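Local coordinates for protein neck and C-terminal motor domain of Kar3 (Candida glabrata, PDB 4GKR) that probably acts as the ATP-hydrolysing motor of a kinesin-14, coupling nucleotide turnover to force production on microtubules, and binds ADP and magnesium in this crystal form, at residues I74-D79 / S355-S360; E86-I91 / P127-V132; S241-I246 / L266-G271. All blocks are in the same frame, centred on the assembly; numbering follows the deposited sequence.

How the contacts relate
The three contacts run across one kinesin motor domain, from its small outlying sheet to the nucleotide site. Contacts 2 and 3 touch: Val132 CG2 lies 3.7 Å from Leu266 CD1, so the start of helix 131-147 packs on the central hairpin. Their centres are about 17 Å apart. Contact 1 stands off from both, its centre about 23 Å from that of contact 2 and 21 Å from that of contact 3. The side chain of Asp268 in contact 3 is about 4 Å from magnesium. From ADP, the side chain of Asn88 in contact 2 is about 5 Å away and that of Leu356 in contact 1 about 13 Å.

Contact 1. Residues I74-D79 / S355-S360; sequences IPFKFD and SLRFAS
Phe76 and Leu356 form the closest backbone pair, CA to CA 7.4 Å, where strand 74-78 passes helix 355-360 with an axis separation of 9.1 Å and an angle of 47° between their directions. Leu356 covers one face of the Phe76 ring: its CB sits 3.7 Å from the ring centroid, nearly on the normal, in a CH-pi contact, while the CD1 branch reaches CD2 of the same ring. The other branch, CD2, lies 4.0 Å from Phe78 CZ, so the leucine forks between the two aromatics. Phe78 also meets the helix further along, with CE1 3.6 Å from Ala359 CB.

Arg357 lends Phe76 its aliphatic part, CG packing near CE1 and CZ. A bend at chi3 (96°) then carries the guanidinium toward Ile74. At the ring edge, in its plane, Ser360 OG lies 3.5 Å from Phe76 CD1. That hydroxyl is turned back to the helix, donating to Leu356 O at 2.9 Å; Ser360 N reaches the same carbonyl from the opposite face of its plane.

Val340 and Ile342 of the central sheet lie against Leu356 as well, and Met64 and Ile66 touch both Phe76 and Leu356. The chemistry is therefore almost wholly apolar: the small three-stranded sheet is held on the C-terminal helix by aromatic and aliphatic packing, and the serine hydroxyl can border a phenyl ring because its hydrogen bond is made within the helix.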
ATOM      1  N   ILE A  74       5.481  -9.692  24.342  1.00 71.64           N
ATOM      2  CA  ILE A  74       6.263  -8.855  23.432  1.00 67.99           C
ATOM      3  C   ILE A  74       5.507  -7.579  23.042  1.00 64.70           C
ATOM      4  O   ILE A  74       4.418  -7.652  22.471  1.00 63.08           O
ATOM      5  CB  ILE A  74       6.673  -9.626  22.152  1.00 66.37           C
ATOM      6  CG1 ILE A  74       7.387 -10.929  22.499  1.00 69.85           C
ATOM      7  CG2 ILE A  74       7.593  -8.793  21.273  1.00 64.19           C
ATOM      8  CD1 ILE A  74       6.490 -12.146  22.447  1.00 70.94           C
ATOM      9  N   PRO A  75       6.092  -6.404  23.349  1.00 63.63           N
ATOM     10  CA  PRO A  75       5.472  -5.100  23.070  1.00 60.44           C
ATOM     11  C   PRO A  75       5.742  -4.572  21.658  1.00 55.49           C
ATOM     12  O   PRO A  75       6.794  -4.853  21.085  1.00 54.37           O
ATOM     13  CB  PRO A  75       6.133  -4.187  24.104  1.00 63.47           C
ATOM     14  CG  PRO A  75       7.491  -4.780  24.303  1.00 65.00           C
ATOM     15  CD  PRO A  75       7.345  -6.264  24.123  1.00 65.26           C
ATOM     16  N   PHE A  76       4.785  -3.816  21.115  1.00 52.57           N
ATOM     17  CA  PHE A  76       4.925  -3.157  19.819  1.00 48.93           C
ATOM     18  C   PHE A  76       4.269  -1.805  19.817  1.00 48.87           C
ATOM     19  O   PHE A  76       3.328  -1.585  20.547  1.00 50.34           O
ATOM     20  CB  PHE A  76       4.317  -3.998  18.719  1.00 45.91           C
ATOM     21  CG  PHE A  76       5.045  -5.260  18.490  1.00 45.59           C
ATOM     22  CD1 PHE A  76       6.200  -5.265  17.736  1.00 44.75           C
ATOM     23  CD2 PHE A  76       4.606  -6.432  19.071  1.00 47.05           C
ATOM     24  CE1 PHE A  76       6.911  -6.425  17.544  1.00 45.20           C
ATOM     25  CE2 PHE A  76       5.297  -7.603  18.881  1.00 47.59           C
ATOM     26  CZ  PHE A  76       6.454  -7.598  18.112  1.00 46.97           C
ATOM     27  N   LYS A  77       4.766  -0.900  18.984  1.00 47.87           N
ATOM     28  CA  LYS A  77       4.195   0.435  18.889  1.00 48.04           C
ATOM     29  C   LYS A  77       4.106   0.843  17.432  1.00 45.26           C
ATOM     30  O   LYS A  77       5.068   0.746  16.695  1.00 45.00           O
ATOM     31  CB  LYS A  77       5.027   1.438  19.705  1.00 50.53           C
ATOM     32  N   PHE A  78       2.932   1.266  17.002  1.00 44.88           N
ATOM     33  CA  PHE A  78       2.755   1.745  15.635  1.00 42.56           C
ATOM     34  C   PHE A  78       2.077   3.086  15.680  1.00 42.72           C
ATOM     35  O   PHE A  78       1.733   3.554  16.761  1.00 45.52           O
ATOM     36  CB  PHE A  78       1.929   0.753  14.847  1.00 41.49           C
ATOM     37  CG  PHE A  78       2.545  -0.591  14.794  1.00 42.64           C
ATOM     38  CD1 PHE A  78       3.701  -0.805  14.048  1.00 43.78           C
ATOM     39  CD2 PHE A  78       2.012  -1.636  15.513  1.00 44.33           C
ATOM     40  CE1 PHE A  78       4.304  -2.057  14.003  1.00 44.26           C
ATOM     41  CE2 PHE A  78       2.603  -2.889  15.479  1.00 45.46           C
ATOM     42  CZ  PHE A  78       3.744  -3.105  14.714  1.00 44.86           C
ATOM     43  N   ASP A  79       1.885   3.707  14.526  1.00 40.93           N
ATOM     44  CA  ASP A  79       1.252   5.032  14.476  1.00 42.47           C
ATOM     45  C   ASP A  79      -0.271   5.001  14.747  1.00 43.44           C
ATOM     46  O   ASP A  79      -0.847   5.994  15.221  1.00 47.04           O
ATOM     47  CB  ASP A  79       1.614   5.767  13.181  1.00 40.11           C
ATOM     48  CG  ASP A  79       3.115   6.026  13.068  0.35 41.39           C
ATOM     49  OD1 ASP A  79       3.602   6.931  13.780  0.47 43.41           O
ATOM     50  OD2 ASP A  79       3.811   5.321  12.290  1.00 40.87           O
ATOM     51  N   SER A 355       5.819 -10.509  11.090  1.00 36.36           N
ATOM     52  CA  SER A 355       5.184  -9.335  10.520  1.00 34.50           C
ATOM     53  C   SER A 355       5.353  -8.093  11.376  1.00 34.71           C
ATOM     54  O   SER A 355       5.729  -7.048  10.861  1.00 33.25           O
ATOM     55  CB  SER A 355       3.714  -9.598  10.261  1.00 33.94           C
ATOM     56  OG  SER A 355       3.566 -10.465   9.165  1.00 33.55           O
ATOM     57  N   LEU A 356       5.101  -8.206  12.676  1.00 37.14           N
ATOM     58  CA  LEU A 356       5.239  -7.046  13.569  1.00 39.01           C
ATOM     59  C   LEU A 356       6.675  -6.562  13.733  1.00 40.41           C
ATOM     60  O   LEU A 356       6.933  -5.360  13.714  1.00 40.08           O
ATOM     61  CB  LEU A 356       4.583  -7.287  14.932  1.00 40.59           C
ATOM     62  CG  LEU A 356       3.086  -7.610  14.931  1.00 40.68           C
ATOM     63  CD1 LEU A 356       2.567  -7.426  16.337  1.00 43.09           C
ATOM     64  CD2 LEU A 356       2.269  -6.759  13.968  1.00 38.28           C
ATOM     65  N   ARG A 357       7.605  -7.496  13.883  1.00 43.41           N
ATOM     66  CA  ARG A 357       9.019  -7.148  13.987  1.00 46.82           C
ATOM     67  C   ARG A 357       9.527  -6.494  12.705  1.00 46.14           C
ATOM     68  O   ARG A 357      10.330  -5.550  12.756  1.00 47.95           O
ATOM     69  CB  ARG A 357       9.853  -8.365  14.344  1.00 49.76           C
ATOM     70  CG  ARG A 357       9.579  -8.861  15.751  1.00 54.52           C
ATOM     71  CD  ARG A 357      10.033 -10.297  15.934  1.00 58.22           C
ATOM     72  NE  ARG A 357      11.361 -10.378  16.520  1.00 62.71           N
ATOM     73  CZ  ARG A 357      11.610 -10.517  17.820  1.00 67.65           C
ATOM     74  NH1 ARG A 357      10.611 -10.597  18.703  1.00 67.94           N
ATOM     75  NH2 ARG A 357      12.876 -10.580  18.236  1.00 70.81           N
ATOM     76  N   PHE A 358       9.049  -6.971  11.562  1.00 43.51           N
ATOM     77  CA  PHE A 358       9.389  -6.328  10.318  1.00 42.73           C
ATOM     78  C   PHE A 358       8.859  -4.895  10.304  1.00 42.86           C
ATOM     79  O   PHE A 358       9.621  -3.953  10.139  1.00 44.24           O
ATOM     80  CB  PHE A 358       8.853  -7.119   9.130  1.00 40.95           C
ATOM     81  CG  PHE A 358       9.122  -6.470   7.791  1.00 39.53           C
ATOM     82  CD1 PHE A 358      10.328  -6.709   7.105  1.00 40.15           C
ATOM     83  CD2 PHE A 358       8.169  -5.636   7.204  1.00 37.10           C
ATOM     84  CE1 PHE A 358      10.565  -6.129   5.860  1.00 38.46           C
ATOM     85  CE2 PHE A 358       8.408  -5.045   5.967  1.00 36.48           C
ATOM     86  CZ  PHE A 358       9.605  -5.291   5.294  1.00 36.39           C
ATOM     87  N   ALA A 359       7.555  -4.734  10.482  1.00 42.76           N
ATOM     88  CA  ALA A 359       6.937  -3.411  10.537  1.00 42.36           C
ATOM     89  C   ALA A 359       7.636  -2.443  11.491  1.00 45.39           C
ATOM     90  O   ALA A 359       7.616  -1.240  11.244  1.00 44.82           O
ATOM     91  CB  ALA A 359       5.482  -3.534  10.931  1.00 41.35           C
ATOM     92  N   SER A 360       8.231  -2.957  12.575  1.00 47.16           N
ATOM     93  CA  SER A 360       8.922  -2.101  13.536  1.00 50.99           C
ATOM     94  C   SER A 360      10.198  -1.498  12.953  1.00 54.83           C
ATOM     95  O   SER A 360      10.409  -0.291  13.083  1.00 59.01           O
ATOM     96  CB  SER A 360       9.232  -2.838  14.836  1.00 52.41           C
ATOM     97  OG  SER A 360       8.053  -3.358  15.412  1.00 52.76           O
TER

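Contact 2. Residues E86-I91 / P127-V132; sequences ETNDEI and PGDGIV
The amide of Asn88 and the carboxylate of Asp129 are turned 56° from each other, and neither stacks on the other: what Asn88 meets is the methylene, with ND2 and CB each 3.3 Å from Asp129 CB. The second pair of flat groups, the carboxylates of Asp89 and Asp129, has planes 41° apart and side chains that cross at about a right angle. Asp129 OD1 is modelled 3.0 Å from Asp89 OD2. These are like charges, two acceptors with no hydrogen bond between them, and at this resolution the detail of so close an approach is doubtful.

Asn88 and Asp129 are also the nearest backbone pair, with CA atoms 5.3 Å apart. The asparagine amide finds its polar partners elsewhere: OD1 accepts from Arg35 NH1, and ND2 makes a weak hydrogen bond to Tyr122 O, in the helix that follows the P-loop. Arg35 is gripped a second time, through NH2, by Glu86 O. Ile91 CG2 packs 4.3 Å from Ile131 CD1, the apolar pair of the contact.

Both segments lead into helices. Thr87 is the N-cap of helix 88-93, its OG1 accepting from Glu90 N at 3.1 Å, and Gly130 occupies the N-cap position of helix 131-147. Arg35 and Tyr122 belong to the ADP pocket, so Asn88 lies next to that pocket, consistent with a second-shell position beside these two residues in the nucleotide site of a P-loop kinesin motor domain.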
ATOM      1  N   GLU A  86     -12.997  -2.654  13.059  1.00 57.38           N
ATOM      2  CA  GLU A  86     -12.812  -1.534  12.134  1.00 54.72           C
ATOM      3  C   GLU A  86     -12.978  -1.941  10.664  1.00 53.45           C
ATOM      4  O   GLU A  86     -12.397  -2.927  10.201  1.00 53.34           O
ATOM      5  CB  GLU A  86     -11.482  -0.821  12.380  1.00 52.03           C
ATOM      6  N   THR A  87     -13.789  -1.156   9.957  1.00 53.08           N
ATOM      7  CA  THR A  87     -14.209  -1.418   8.583  1.00 51.23           C
ATOM      8  C   THR A  87     -13.348  -0.668   7.583  1.00 48.43           C
ATOM      9  O   THR A  87     -12.728   0.337   7.931  1.00 47.13           O
ATOM     10  CB  THR A  87     -15.645  -0.909   8.355  1.00 53.71           C
ATOM     11  OG1 THR A  87     -15.678   0.525   8.476  1.00 54.09           O
ATOM     12  CG2 THR A  87     -16.587  -1.515   9.359  1.00 56.62           C
ATOM     13  N   ASN A  88     -13.358  -1.127   6.333  1.00 47.11           N
ATOM     14  CA  ASN A  88     -12.674  -0.424   5.246  1.00 45.50           C
ATOM     15  C   ASN A  88     -13.001   1.063   5.190  1.00 46.74           C
ATOM     16  O   ASN A  88     -12.119   1.897   4.987  1.00 43.42           O
ATOM     17  CB  ASN A  88     -12.978  -1.082   3.901  1.00 44.40           C
ATOM     18  CG  ASN A  88     -12.098  -2.283   3.627  1.00 43.16           C
ATOM     19  OD1 ASN A  88     -11.256  -2.656   4.441  1.00 42.77           O
ATOM     20  ND2 ASN A  88     -12.279  -2.886   2.471  1.00 43.46           N
ATOM     21  N   ASP A  89     -14.273   1.393   5.399  1.00 51.90           N
ATOM     22  CA  ASP A  89     -14.700   2.792   5.386  1.00 54.71           C
ATOM     23  C   ASP A  89     -14.082   3.620   6.497  1.00 52.90           C
ATOM     24  O   ASP A  89     -13.679   4.753   6.267  1.00 52.54           O
ATOM     25  CB  ASP A  89     -16.223   2.899   5.411  1.00 60.73           C
ATOM     26  CG  ASP A  89     -16.849   2.530   4.076  1.00 65.32           C
ATOM     27  OD1 ASP A  89     -16.243   2.855   3.019  1.00 65.23           O
ATOM     28  OD2 ASP A  89     -17.938   1.903   4.079  1.00 69.49           O
ATOM     29  N   GLU A  90     -13.991   3.047   7.690  1.00 52.42           N
ATOM     30  CA  GLU A  90     -13.397   3.751   8.816  1.00 53.09           C
ATOM     31  C   GLU A  90     -11.909   3.945   8.560  1.00 49.60           C
ATOM     32  O   GLU A  90     -11.353   5.013   8.810  1.00 50.64           O
ATOM     33  CB  GLU A  90     -13.651   2.996  10.136  1.00 56.41           C
ATOM     34  N   ILE A  91     -11.283   2.911   8.020  1.00 46.35           N
ATOM     35  CA  ILE A  91      -9.874   2.949   7.686  1.00 43.14           C
ATOM     36  C   ILE A  91      -9.538   4.007   6.638  1.00 41.70           C
ATOM     37  O   ILE A  91      -8.469   4.612   6.692  1.00 41.72           O
ATOM     38  CB  ILE A  91      -9.366   1.550   7.296  1.00 41.69           C
ATOM     39  CG1 ILE A  91      -9.106   0.753   8.578  1.00 42.09           C
ATOM     40  CG2 ILE A  91      -8.110   1.640   6.440  1.00 39.93           C
ATOM     41  CD1 ILE A  91      -8.643  -0.664   8.358  1.00 41.13           C
ATOM     42  N   PRO A 127     -14.394  -4.511  -3.259  1.00 49.10           N
ATOM     43  CA  PRO A 127     -15.250  -3.645  -4.094  1.00 49.81           C
ATOM     44  C   PRO A 127     -15.912  -2.497  -3.323  1.00 50.23           C
ATOM     45  O   PRO A 127     -16.627  -2.732  -2.345  1.00 50.92           O
ATOM     46  CB  PRO A 127     -16.313  -4.613  -4.625  1.00 51.73           C
ATOM     47  CG  PRO A 127     -15.651  -5.948  -4.603  1.00 51.42           C
ATOM     48  CD  PRO A 127     -14.749  -5.940  -3.407  1.00 50.02           C
ATOM     49  N   GLY A 128     -15.658  -1.266  -3.767  1.00 49.92           N
ATOM     50  CA  GLY A 128     -16.225  -0.069  -3.142  1.00 52.39           C
ATOM     51  C   GLY A 128     -15.531   0.388  -1.861  1.00 53.75           C
ATOM     52  O   GLY A 128     -15.366   1.585  -1.629  1.00 55.60           O
ATOM     53  N   ASP A 129     -15.114  -0.567  -1.036  1.00 53.52           N
ATOM     54  CA  ASP A 129     -14.548  -0.306   0.284  1.00 51.44           C
ATOM     55  C   ASP A 129     -13.005  -0.167   0.287  1.00 45.37           C
ATOM     56  O   ASP A 129     -12.447   0.618   1.059  1.00 43.83           O
ATOM     57  CB  ASP A 129     -14.975  -1.438   1.237  1.00 56.94           C
ATOM     58  CG  ASP A 129     -16.272  -1.125   2.007  1.00 66.91           C
ATOM     59  OD1 ASP A 129     -16.229  -0.301   2.951  1.00 71.76           O
ATOM     60  OD2 ASP A 129     -17.335  -1.727   1.706  1.00 72.21           O
ATOM     61  N   GLY A 130     -12.318  -0.926  -0.563  1.00 40.33           N
ATOM     62  CA  GLY A 130     -10.864  -1.064  -0.452  1.00 36.29           C
ATOM     63  C   GLY A 130     -10.089   0.202  -0.771  1.00 33.85           C
ATOM     64  O   GLY A 130     -10.610   1.116  -1.401  1.00 33.50           O
ATOM     65  N   ILE A 131      -8.833   0.259  -0.345  1.00 31.27           N
ATOM     66  CA  ILE A 131      -7.996   1.429  -0.616  1.00 30.57           C
ATOM     67  C   ILE A 131      -8.049   1.876  -2.094  1.00 31.06           C
ATOM     68  O   ILE A 131      -8.223   3.065  -2.368  1.00 31.96           O
ATOM     69  CB  ILE A 131      -6.540   1.231  -0.135  1.00 29.59           C
ATOM     70  CG1 ILE A 131      -6.488   0.956   1.378  1.00 30.48           C
ATOM     71  CG2 ILE A 131      -5.670   2.431  -0.483  1.00 28.52           C
ATOM     72  CD1 ILE A 131      -7.354   1.868   2.226  1.00 31.31           C
ATOM     73  N   VAL A 132      -7.940   0.944  -3.041  1.00 30.35           N
ATOM     74  CA  VAL A 132      -7.964   1.321  -4.469  1.00 29.94           C
ATOM     75  C   VAL A 132      -9.302   1.965  -4.911  1.00 31.40           C
ATOM     76  O   VAL A 132      -9.318   3.131  -5.312  1.00 32.64           O
ATOM     77  CB  VAL A 132      -7.520   0.161  -5.395  1.00 29.36           C
ATOM     78  CG1 VAL A 132      -7.851   0.458  -6.850  1.00 29.82           C
ATOM     79  CG2 VAL A 132      -6.040  -0.135  -5.212  1.00 26.46           C
TER

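Contact 3. Residues S241-I246 / L266-G271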
ATOM      1  N   SER A 241       2.714 -12.882  -5.403  1.00 30.91           N
ATOM      2  CA  SER A 241       2.991 -11.783  -6.322  1.00 30.47           C
ATOM      3  C   SER A 241       2.751 -10.445  -5.662  1.00 29.54           C
ATOM      4  O   SER A 241       1.923 -10.338  -4.733  1.00 28.80           O
ATOM      5  CB  SER A 241       2.037 -11.839  -7.503  1.00 31.78           C
ATOM      6  OG  SER A 241       2.119 -13.055  -8.202  1.00 34.45           O
ATOM      7  N   HIS A 242       3.433  -9.413  -6.156  1.00 29.22           N
ATOM      8  CA  HIS A 242       3.021  -8.054  -5.805  1.00 29.54           C
ATOM      9  C   HIS A 242       2.023  -7.584  -6.808  1.00 30.31           C
ATOM     10  O   HIS A 242       2.109  -7.915  -7.987  1.00 30.38           O
ATOM     11  CB  HIS A 242       4.184  -7.077  -5.751  1.00 29.56           C
ATOM     12  CG  HIS A 242       5.429  -7.642  -5.139  1.00 30.22           C
ATOM     13  ND1 HIS A 242       5.497  -8.017  -3.849  1.00 30.52           N
ATOM     14  CD2 HIS A 242       6.668  -7.903  -5.692  1.00 30.77           C
ATOM     15  CE1 HIS A 242       6.723  -8.493  -3.591  1.00 30.80           C
ATOM     16  NE2 HIS A 242       7.438  -8.423  -4.720  1.00 31.46           N
ATOM     17  N   SER A 243       1.052  -6.815  -6.336  1.00 31.15           N
ATOM     18  CA  SER A 243       0.055  -6.228  -7.205  1.00 31.93           C
ATOM     19  C   SER A 243       0.145  -4.742  -7.048  1.00 31.22           C
ATOM     20  O   SER A 243      -0.078  -4.218  -5.950  1.00 30.29           O
ATOM     21  CB  SER A 243      -1.333  -6.701  -6.811  1.00 32.93           C
ATOM     22  OG  SER A 243      -1.531  -8.005  -7.300  1.00 35.42           O
ATOM     23  N   ILE A 244       0.474  -4.056  -8.139  1.00 30.88           N
ATOM     24  CA  ILE A 244       0.631  -2.618  -8.078  1.00 29.60           C
ATOM     25  C   ILE A 244      -0.395  -1.887  -8.935  1.00 29.83           C
ATOM     26  O   ILE A 244      -0.509  -2.113 -10.140  1.00 30.43           O
ATOM     27  CB  ILE A 244       2.063  -2.217  -8.443  1.00 30.33           C
ATOM     28  CG1 ILE A 244       3.037  -2.977  -7.556  1.00 29.92           C
ATOM     29  CG2 ILE A 244       2.276  -0.730  -8.192  1.00 30.98           C
ATOM     30  CD1 ILE A 244       4.288  -3.402  -8.272  1.00 31.30           C
ATOM     31  N   PHE A 245      -1.150  -1.010  -8.295  1.00 28.94           N
ATOM     32  CA  PHE A 245      -2.038  -0.124  -9.008  1.00 29.59           C
ATOM     33  C   PHE A 245      -1.401   1.265  -9.051  1.00 29.26           C
ATOM     34  O   PHE A 245      -1.080   1.830  -8.019  1.00 29.28           O
ATOM     35  CB  PHE A 245      -3.382  -0.100  -8.312  1.00 30.66           C
ATOM     36  CG  PHE A 245      -4.499   0.349  -9.192  1.00 33.17           C
ATOM     37  CD1 PHE A 245      -4.831   1.705  -9.288  1.00 34.05           C
ATOM     38  CD2 PHE A 245      -5.223  -0.572  -9.931  1.00 34.71           C
ATOM     39  CE1 PHE A 245      -5.862   2.137 -10.114  1.00 34.81           C
ATOM     40  CE2 PHE A 245      -6.256  -0.144 -10.761  1.00 37.72           C
ATOM     41  CZ  PHE A 245      -6.580   1.216 -10.846  1.00 36.87           C
ATOM     42  N   ILE A 246      -1.169   1.804 -10.240  1.00 30.18           N
ATOM     43  CA  ILE A 246      -0.497   3.096 -10.347  1.00 30.04           C
ATOM     44  C   ILE A 246      -1.487   4.104 -10.892  1.00 31.52           C
ATOM     45  O   ILE A 246      -2.072   3.887 -11.951  1.00 33.07           O
ATOM     46  CB  ILE A 246       0.729   3.061 -11.282  1.00 31.13           C
ATOM     47  CG1 ILE A 246       1.713   1.971 -10.868  1.00 31.89           C
ATOM     48  CG2 ILE A 246       1.450   4.397 -11.253  1.00 31.05           C
ATOM     49  CD1 ILE A 246       2.984   1.935 -11.704  1.00 32.69           C
ATOM     50  N   LEU A 266      -0.481   2.021  -5.204  1.00 25.51           N
ATOM     51  CA  LEU A 266      -1.188   1.269  -4.196  1.00 25.37           C
ATOM     52  C   LEU A 266      -0.744  -0.133  -4.374  1.00 25.42           C
ATOM     53  O   LEU A 266      -1.009  -0.731  -5.406  1.00 26.68           O
ATOM     54  CB  LEU A 266      -2.702   1.436  -4.341  1.00 25.86           C
ATOM     55  CG  LEU A 266      -3.045   2.934  -4.422  1.00 26.45           C
ATOM     56  CD1 LEU A 266      -4.371   3.199  -5.090  1.00 27.53           C
ATOM     57  CD2 LEU A 266      -2.970   3.620  -3.067  1.00 26.69           C
ATOM     58  N   VAL A 267      -0.031  -0.647  -3.377  1.00 25.28           N
ATOM     59  CA  VAL A 267       0.674  -1.914  -3.512  1.00 26.32           C
ATOM     60  C   VAL A 267       0.156  -2.995  -2.558  1.00 27.68           C
ATOM     61  O   VAL A 267       0.002  -2.771  -1.376  1.00 29.22           O
ATOM     62  CB  VAL A 267       2.198  -1.706  -3.358  1.00 26.34           C
ATOM     63  CG1 VAL A 267       2.958  -3.002  -3.601  1.00 26.55           C
ATOM     64  CG2 VAL A 267       2.691  -0.642  -4.333  1.00 26.15           C
ATOM     65  N   ASP A 268      -0.111  -4.168  -3.104  1.00 30.00           N
ATOM     66  CA  ASP A 268      -0.589  -5.336  -2.380  1.00 31.32           C
ATOM     67  C   ASP A 268       0.552  -6.354  -2.509  1.00 29.57           C
ATOM     68  O   ASP A 268       0.713  -6.972  -3.553  1.00 31.23           O
ATOM     69  CB  ASP A 268      -1.885  -5.804  -3.092  1.00 38.06           C
ATOM     70  CG  ASP A 268      -2.412  -7.168  -2.603  1.00 47.33           C
ATOM     71  OD1 ASP A 268      -1.910  -7.682  -1.577  1.00 54.19           O
ATOM     72  OD2 ASP A 268      -3.353  -7.739  -3.245  1.00 52.11           O
ATOM     73  N   LEU A 269       1.365  -6.522  -1.474  1.00 26.89           N
ATOM     74  CA  LEU A 269       2.608  -7.298  -1.602  1.00 25.77           C
ATOM     75  C   LEU A 269       2.442  -8.815  -1.621  1.00 26.75           C
ATOM     76  O   LEU A 269       1.404  -9.352  -1.235  1.00 27.28           O
ATOM     77  CB  LEU A 269       3.614  -6.883  -0.522  1.00 24.88           C
ATOM     78  CG  LEU A 269       4.177  -5.448  -0.629  1.00 24.30           C
ATOM     79  CD1 LEU A 269       4.860  -4.949   0.643  1.00 24.41           C
ATOM     80  CD2 LEU A 269       5.140  -5.320  -1.791  1.00 23.80           C
ATOM     81  N   ALA A 270       3.473  -9.515  -2.085  1.00 27.34           N
ATOM     82  CA  ALA A 270       3.536 -10.967  -1.926  1.00 28.22           C
ATOM     83  C   ALA A 270       3.452 -11.277  -0.454  1.00 28.52           C
ATOM     84  O   ALA A 270       3.949 -10.503   0.363  1.00 27.37           O
ATOM     85  CB  ALA A 270       4.830 -11.514  -2.499  1.00 28.17           C
ATOM     86  N   GLY A 271       2.803 -12.388  -0.113  1.00 30.47           N
ATOM     87  CA  GLY A 271       2.770 -12.875   1.271  1.00 31.73           C
ATOM     88  C   GLY A 271       4.158 -12.940   1.885  1.00 32.60           C
ATOM     89  O   GLY A 271       5.129 -13.256   1.209  1.00 32.50           O
TER
HETATM   90  O   HOH W   1      -0.868  -9.314  -4.284  1.00 39.31           O
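With CG beside its backbone N (chi1 -40°), the His242 ring is directed to Leu269 and Ala270, and Leu269 CD2 packs 3.4 Å from His242 ND1. Asp268 has the other setting, chi1 171°, with CG opposite its own N. Asp268 and Ser243 lie on the same face of the sheet.

The framework is an antiparallel beta hairpin in the central sheet of the kinesin motor domain. Ser243 pairs with Asp268 through Ser243 N to Asp268 O and Asp268 N to Ser243 O, both 2.8 Å. Phe245 and Leu266 form the next hydrogen-bonded pair, nearly straight, each N reaching the other's O at 2.9 Å. Between them the non-hydrogen-bonded pair Ile244 and Val267 lie side by side on the reverse face, CG2 to CG2 3.9 Å, where Leu322 and Leu325 of helix 321-326 cover the isoleucine. On the Phe245 side, Ile131 and Val132 pack on Leu266.

Ser241 and His242 close the SSRSH sequence of kinesin switch I, and Asp268 to Gly271 form the DLAG of switch II, so the hairpin joins the two nucleotide-sensing elements at their roots. Asp268 OD2 is hydrogen-bonded to Thr121 of the P-loop, close to magnesium. Water 1 sits between the two segments, 3.0 Å from Ser241 O and 2.9 Å from Asp268 O. The imidazole is held at two corners: NE2 bonds to Ser294 OG, and Ala270 N donates to His242 ND1 at 3.1 Å from 30° out of the ring plane.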